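Local coordinates for protein N-acetylglucosaminidase (Paenibacillus barengoltzii, PDB 6INX) that probably hydrolyses N-acetylglucosamine-containing glycans as a glycoside hydrolase of family 18, at residues Leu141-Gln144 with Gly145-Gly149; Asn129-Leu132 with Leu133-Met137. All coordinates share one frame; numbering follows the deposited sequence.

Contact 1: Leu141-Gln144 with Gly145-Gly149; sequences LDRQ and GERDG
Gln144 OE1 accepts a hydrogen bond from Arg147 NH1 at 2.8 Å. The donor stands above the amide plane, and the N-H...O angle of 132° makes the bond a bent one. The other end of the same amide points along the helix. Gln144 NE2 donates to Asp148 OD1 at 3.0 Å in a nearly straight bond that leaves close to the amide plane and meets the carboxylate from above. Asp148 OD1 is also hydrogen-bonded to Tyr152 OH. The Gln144 chain runs with CG anti to the backbone N (chi1 -171°) and then bends at chi2, which lays the amide between the two partners. With an alanine at Gln144, Arg147 NH1 and Asp148 OD1 are likely to lose these bonds, and a gap would probably open against Val95 and Thr99 of helix 84-100. Residues 141-148 form the last turns of helix 126-148. Gly149 closes it in a Schellman motif with positive phi, and its N makes a weak bond to Glu146 O. On a neighbouring face of the helix, Arg143 NH1 forms a salt bridge to Glu146 OE1 at 2.9 Å. The guanidinium uses its edge and reaches the anti side of the carboxylate, with the two planes 20° apart. Arg143 NH2 also comes to 3.4 Å from Arg147 NH2, two like charges close together. The Glu146 carboxylate on one side of Arg143 would probably ease that repulsion.

Contact 2: Asn129-Leu132 with Leu133-Met137; sequences NFTL and LLRTM
Leu132 O is gripped by two donors from Thr136. Thr136 OG1 donates to Leu132 O at 2.8 Å, and Thr136 N donates to it at 3.0 Å. They approach from opposite faces of the carbonyl plane. The hydroxyl lies beside its own backbone N (chi1 -58°), which swings it back over the preceding turn. Ordinary helical bonds run alongside, with Leu133 N on Asn129 O at 2.8 Å and Arg135 N on Thr131 O at 2.9 Å. The apolar contact lies on another face of the helix. Leu134 CD1 sits over one face of the Phe130 ring in a CH-pi contact, 3.8 Å from the ring centroid and offset toward the rim. Phe130 CG is anti to the backbone N (chi1 -176°), which turns the ring toward Leu134. Both side chains also pack on Leu108 of strand 105-109, Ile156 of strand 153-159 and Val173. This is the barrel-facing side of a helix in a TIM-barrel fold. Leu133 and Thr136 face helix 84-100, where Thr136 touches Gln88 and Ala91. The Thr136 hydroxyl is thus paired within its own helix, which probably lessens the cost of burying it against helix 84-100.

Both contacts lie on helix 126-148. Contact 2 comes first along the chain, and contact 1 takes in the last turns and the C-terminal end. Their centres are about 18 Å apart, on the same side of the chain's centre, with residues 138-140 of the same helix between them. Contact 2 lies nearer the centre of the chain, about 20 Å from it, against about 27 Å for contact 1. The helix links strand 105-109 to strand 153-159, two adjacent parallel strands, in a beta-alpha-beta crossover of the TIM barrel. Helix 84-100 flanks it at both contacts. One helix thus goes from a buried apolar part to a more exposed, charged end.

Contact 1: Leu141-Gln144 with Gly145-Gly149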
ATOM      1  N   LEU A 141     -24.317 -27.062   2.944  1.00 10.78           N
ATOM      2  CA  LEU A 141     -24.650 -27.121   1.525  1.00 11.81           C
ATOM      3  C   LEU A 141     -24.409 -28.516   0.962  1.00 12.91           C
ATOM      4  O   LEU A 141     -25.182 -28.986   0.123  1.00 14.73           O
ATOM      5  CB  LEU A 141     -23.853 -26.062   0.759  1.00 10.72           C
ATOM      6  CG  LEU A 141     -24.382 -24.641   0.976  1.00 11.08           C
ATOM      7  CD1 LEU A 141     -23.370 -23.620   0.484  1.00 12.00           C
ATOM      8  CD2 LEU A 141     -25.723 -24.465   0.288  1.00 14.87           C
ATOM      9  N   ASP A 142     -23.357 -29.199   1.425  1.00 13.04           N
ATOM     10  CA  ASP A 142     -23.112 -30.569   0.980  1.00 14.23           C
ATOM     11  C   ASP A 142     -24.208 -31.509   1.465  1.00 13.69           C
ATOM     12  O   ASP A 142     -24.654 -32.388   0.719  1.00 13.85           O
ATOM     13  CB  ASP A 142     -21.747 -31.042   1.461  1.00 15.64           C
ATOM     14  CG  ASP A 142     -20.610 -30.530   0.590  1.00 19.09           C
ATOM     15  OD1 ASP A 142     -20.873 -29.850  -0.434  1.00 19.70           O
ATOM     16  OD2 ASP A 142     -19.450 -30.822   0.936  1.00 23.02           O
ATOM     17  N   ARG A 143     -24.671 -31.334   2.702  1.00 13.62           N
ATOM     18  CA  ARG A 143     -25.783 -32.150   3.179  1.00 13.81           C
ATOM     19  C   ARG A 143     -27.030 -31.933   2.332  1.00 15.46           C
ATOM     20  O   ARG A 143     -27.760 -32.885   2.025  1.00 14.71           O
ATOM     21  CB  ARG A 143     -26.056 -31.856   4.652  1.00 14.19           C
ATOM     22  CG  ARG A 143     -25.061 -32.522   5.586  1.00 16.40           C
ATOM     23  CD  ARG A 143     -25.295 -34.022   5.680  1.00 23.48           C
ATOM     24  NE  ARG A 143     -26.630 -34.309   6.190  1.00 26.14           N
ATOM     25  CZ  ARG A 143     -27.597 -34.899   5.494  1.00 25.74           C
ATOM     26  NH1 ARG A 143     -27.391 -35.291   4.231  1.00 18.26           N
ATOM     27  NH2 ARG A 143     -28.775 -35.096   6.068  1.00 28.44           N
ATOM     28  N   GLN A 144     -27.302 -30.689   1.943  1.00 12.97           N
ATOM     29  CA  GLN A 144     -28.459 -30.449   1.088  1.00 15.61           C
ATOM     30  C   GLN A 144     -28.242 -31.024  -0.306  1.00 12.70           C
ATOM     31  O   GLN A 144     -29.176 -31.552  -0.918  1.00 13.24           O
ATOM     32  CB  GLN A 144     -28.792 -28.958   1.034  1.00 15.82           C
ATOM     33  CG  GLN A 144     -30.115 -28.635   0.343  1.00 13.33           C
ATOM     34  CD  GLN A 144     -31.301 -29.281   1.028  1.00 14.29           C
ATOM     35  OE1 GLN A 144     -31.378 -29.329   2.258  1.00 15.99           O
ATOM     36  NE2 GLN A 144     -32.238 -29.785   0.233  1.00 18.58           N
ATOM     37  N   GLY A 145     -27.016 -30.947  -0.819  1.00 13.19           N
ATOM     38  CA  GLY A 145     -26.723 -31.583  -2.091  1.00 13.45           C
ATOM     39  C   GLY A 145     -26.868 -33.092  -2.040  1.00 15.09           C
ATOM     40  O   GLY A 145     -27.243 -33.718  -3.037  1.00 14.08           O
ATOM     41  N   GLU A 146     -26.570 -33.699  -0.892  1.00 13.51           N
ATOM     42  CA  GLU A 146     -26.813 -35.129  -0.748  1.00 14.46           C
ATOM     43  C   GLU A 146     -28.303 -35.430  -0.848  1.00 16.02           C
ATOM     44  O   GLU A 146     -28.715 -36.344  -1.572  1.00 15.21           O
ATOM     45  CB  GLU A 146     -26.227 -35.623   0.575  1.00 13.34           C
ATOM     46  CG  GLU A 146     -24.702 -35.613   0.577  1.00 13.95           C
ATOM     47  CD  GLU A 146     -24.104 -35.436   1.959  1.00 12.68           C
ATOM     48  OE1 GLU A 146     -24.800 -35.675   2.972  1.00 14.51           O
ATOM     49  OE2 GLU A 146     -22.917 -35.050   2.023  1.00 15.62           O
ATOM     50  N   ARG A 147     -29.134 -34.645  -0.152  1.00 14.16           N
ATOM     51  CA  ARG A 147     -30.579 -34.859  -0.213  1.00 14.14           C
ATOM     52  C   ARG A 147     -31.103 -34.686  -1.633  1.00 15.44           C
ATOM     53  O   ARG A 147     -31.970 -35.446  -2.082  1.00 16.67           O
ATOM     54  CB  ARG A 147     -31.303 -33.868   0.705  1.00 17.23           C
ATOM     55  CG  ARG A 147     -30.984 -33.990   2.177  1.00 20.05           C
ATOM     56  CD  ARG A 147     -31.668 -32.864   2.960  1.00 23.62           C
ATOM     57  NE  ARG A 147     -31.279 -32.856   4.366  1.00 29.00           N
ATOM     58  CZ  ARG A 147     -30.549 -31.909   4.955  1.00 28.40           C
ATOM     59  NH1 ARG A 147     -30.114 -30.848   4.276  1.00 21.60           N
ATOM     60  NH2 ARG A 147     -30.261 -32.025   6.244  1.00 29.71           N
ATOM     61  N   ASP A 148     -30.595 -33.689  -2.348  1.00 14.20           N
ATOM     62  CA  ASP A 148     -31.121 -33.308  -3.650  1.00 14.85           C
ATOM     63  C   ASP A 148     -30.420 -34.002  -4.806  1.00 13.88           C
ATOM     64  O   ASP A 148     -30.765 -33.746  -5.961  1.00 17.69           O
ATOM     65  CB  ASP A 148     -31.042 -31.785  -3.838  1.00 14.98           C
ATOM     66  CG  ASP A 148     -31.999 -31.037  -2.930  1.00 17.07           C
ATOM     67  OD1 ASP A 148     -31.764 -29.833  -2.679  1.00 16.62           O
ATOM     68  OD2 ASP A 148     -32.988 -31.657  -2.468  1.00 17.93           O
ATOM     69  N   GLY A 149     -29.452 -34.864  -4.524  1.00 12.78           N
ATOM     70  CA  GLY A 149     -28.777 -35.605  -5.575  1.00 14.20           C
ATOM     71  C   GLY A 149     -27.919 -34.755  -6.483  1.00 16.93           C
ATOM     72  O   GLY A 149     -27.822 -35.041  -7.684  1.00 16.70           O
TER

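Contact 2: Asn129-Leu132 with Leu133-Met137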
ATOM      1  N   ASN A 129     -12.216 -17.300  12.465  1.00 10.70           N
ATOM      2  CA  ASN A 129     -13.662 -17.512  12.388  1.00  8.04           C
ATOM      3  C   ASN A 129     -14.155 -17.607  10.945  1.00  8.13           C
ATOM      4  O   ASN A 129     -15.159 -18.278  10.683  1.00 10.14           O
ATOM      5  CB  ASN A 129     -14.405 -16.396  13.137  1.00  8.74           C
ATOM      6  CG  ASN A 129     -14.223 -16.484  14.630  1.00 11.36           C
ATOM      7  OD1 ASN A 129     -13.779 -17.504  15.146  1.00 13.08           O
ATOM      8  ND2 ASN A 129     -14.545 -15.417  15.329  1.00 11.96           N
ATOM      9  N   PHE A 130     -13.474 -16.940  10.004  1.00  9.40           N
ATOM     10  CA  PHE A 130     -13.845 -17.038   8.591  1.00  9.26           C
ATOM     11  C   PHE A 130     -13.705 -18.470   8.087  1.00  9.55           C
ATOM     12  O   PHE A 130     -14.578 -18.976   7.369  1.00 10.79           O
ATOM     13  CB  PHE A 130     -12.954 -16.074   7.794  1.00  8.87           C
ATOM     14  CG  PHE A 130     -13.254 -15.968   6.313  1.00  9.46           C
ATOM     15  CD1 PHE A 130     -14.534 -15.679   5.842  1.00  9.77           C
ATOM     16  CD2 PHE A 130     -12.212 -16.070   5.390  1.00  8.75           C
ATOM     17  CE1 PHE A 130     -14.774 -15.521   4.487  1.00 10.36           C
ATOM     18  CE2 PHE A 130     -12.445 -15.918   4.034  1.00  9.79           C
ATOM     19  CZ  PHE A 130     -13.727 -15.643   3.577  1.00 10.50           C
ATOM     20  N   THR A 131     -12.620 -19.146   8.473  1.00 10.24           N
ATOM     21  CA  THR A 131     -12.441 -20.541   8.092  1.00 10.53           C
ATOM     22  C   THR A 131     -13.558 -21.398   8.666  1.00 10.32           C
ATOM     23  O   THR A 131     -14.117 -22.250   7.968  1.00 11.65           O
ATOM     24  CB  THR A 131     -11.100 -21.039   8.612  1.00 12.67           C
ATOM     25  OG1 THR A 131     -10.064 -20.178   8.125  1.00 13.11           O
ATOM     26  CG2 THR A 131     -10.851 -22.468   8.123  1.00 15.76           C
ATOM     27  N   LEU A 132     -13.871 -21.203   9.951  1.00 10.03           N
ATOM     28  CA  LEU A 132     -14.948 -21.970  10.578  1.00 10.55           C
ATOM     29  C   LEU A 132     -16.289 -21.692   9.913  1.00 10.97           C
ATOM     30  O   LEU A 132     -17.104 -22.607   9.733  1.00 11.57           O
ATOM     31  CB  LEU A 132     -15.036 -21.637  12.067  1.00 14.87           C
ATOM     32  CG  LEU A 132     -13.781 -21.883  12.899  1.00 14.08           C
ATOM     33  CD1 LEU A 132     -13.988 -21.400  14.327  1.00 14.53           C
ATOM     34  CD2 LEU A 132     -13.390 -23.357  12.854  1.00 19.08           C
ATOM     35  N   LEU A 133     -16.553 -20.429   9.574  1.00  9.95           N
ATOM     36  CA  LEU A 133     -17.805 -20.088   8.904  1.00 10.28           C
ATOM     37  C   LEU A 133     -17.942 -20.825   7.573  1.00  9.28           C
ATOM     38  O   LEU A 133     -18.995 -21.411   7.278  1.00  9.68           O
ATOM     39  CB  LEU A 133     -17.880 -18.570   8.702  1.00 10.61           C
ATOM     40  CG  LEU A 133     -19.035 -18.057   7.830  1.00 10.58           C
ATOM     41  CD1 LEU A 133     -20.372 -18.330   8.515  1.00 12.84           C
ATOM     42  CD2 LEU A 133     -18.896 -16.566   7.466  1.00 11.64           C
ATOM     43  N   LEU A 134     -16.900 -20.765   6.733  1.00  9.31           N
ATOM     44  CA  LEU A 134     -16.975 -21.405   5.424  1.00  8.94           C
ATOM     45  C   LEU A 134     -17.062 -22.919   5.547  1.00 11.91           C
ATOM     46  O   LEU A 134     -17.756 -23.566   4.760  1.00 10.98           O
ATOM     47  CB  LEU A 134     -15.768 -20.997   4.573  1.00 10.22           C
ATOM     48  CG  LEU A 134     -15.748 -19.523   4.172  1.00 11.25           C
ATOM     49  CD1 LEU A 134     -14.415 -19.159   3.531  1.00 12.24           C
ATOM     50  CD2 LEU A 134     -16.889 -19.233   3.226  1.00 13.26           C
ATOM     51  N   ARG A 135     -16.343 -23.501   6.509  1.00 10.35           N
ATOM     52  CA  ARG A 135     -16.445 -24.941   6.730  1.00 12.96           C
ATOM     53  C   ARG A 135     -17.878 -25.328   7.070  1.00 11.51           C
ATOM     54  O   ARG A 135     -18.430 -26.284   6.514  1.00 12.88           O
ATOM     55  CB  ARG A 135     -15.502 -25.360   7.859  1.00 14.85           C
ATOM     56  CG  ARG A 135     -15.554 -26.860   8.155  1.00 16.42           C
ATOM     57  CD  ARG A 135     -14.726 -27.267   9.368  1.00 22.43           C
ATOM     58  NE  ARG A 135     -13.407 -26.651   9.381  1.00 33.21           N
ATOM     59  CZ  ARG A 135     -12.428 -27.007  10.206  1.00 36.35           C
ATOM     60  NH1 ARG A 135     -12.626 -27.985  11.081  1.00 38.02           N
ATOM     61  NH2 ARG A 135     -11.256 -26.388  10.155  1.00 35.76           N
ATOM     62  N   THR A 136     -18.513 -24.564   7.966  1.00 10.20           N
ATOM     63  CA  THR A 136     -19.870 -24.885   8.394  1.00 10.91           C
ATOM     64  C   THR A 136     -20.863 -24.705   7.252  1.00 11.26           C
ATOM     65  O   THR A 136     -21.788 -25.508   7.079  1.00 11.66           O
ATOM     66  CB  THR A 136     -20.242 -23.970   9.563  1.00 11.87           C
ATOM     67  OG1 THR A 136     -19.299 -24.161  10.621  1.00 16.17           O
ATOM     68  CG2 THR A 136     -21.637 -24.274  10.079  1.00 12.36           C
ATOM     69  N   MET A 137     -20.682 -23.654   6.454  1.00 11.19           N
ATOM     70  CA  MET A 137     -21.565 -23.434   5.319  1.00 11.20           C
ATOM     71  C   MET A 137     -21.388 -24.523   4.265  1.00  9.91           C
ATOM     72  O   MET A 137     -22.373 -25.006   3.693  1.00 10.57           O
ATOM     73  CB  MET A 137     -21.284 -22.057   4.721  1.00 11.23           C
ATOM     74  CG  MET A 137     -21.681 -20.882   5.633  1.00 13.46           C
ATOM     75  SD  MET A 137     -21.426 -19.266   4.847  1.00 14.86           S
ATOM     76  CE  MET A 137     -22.516 -19.482   3.425  1.00 15.63           C
TER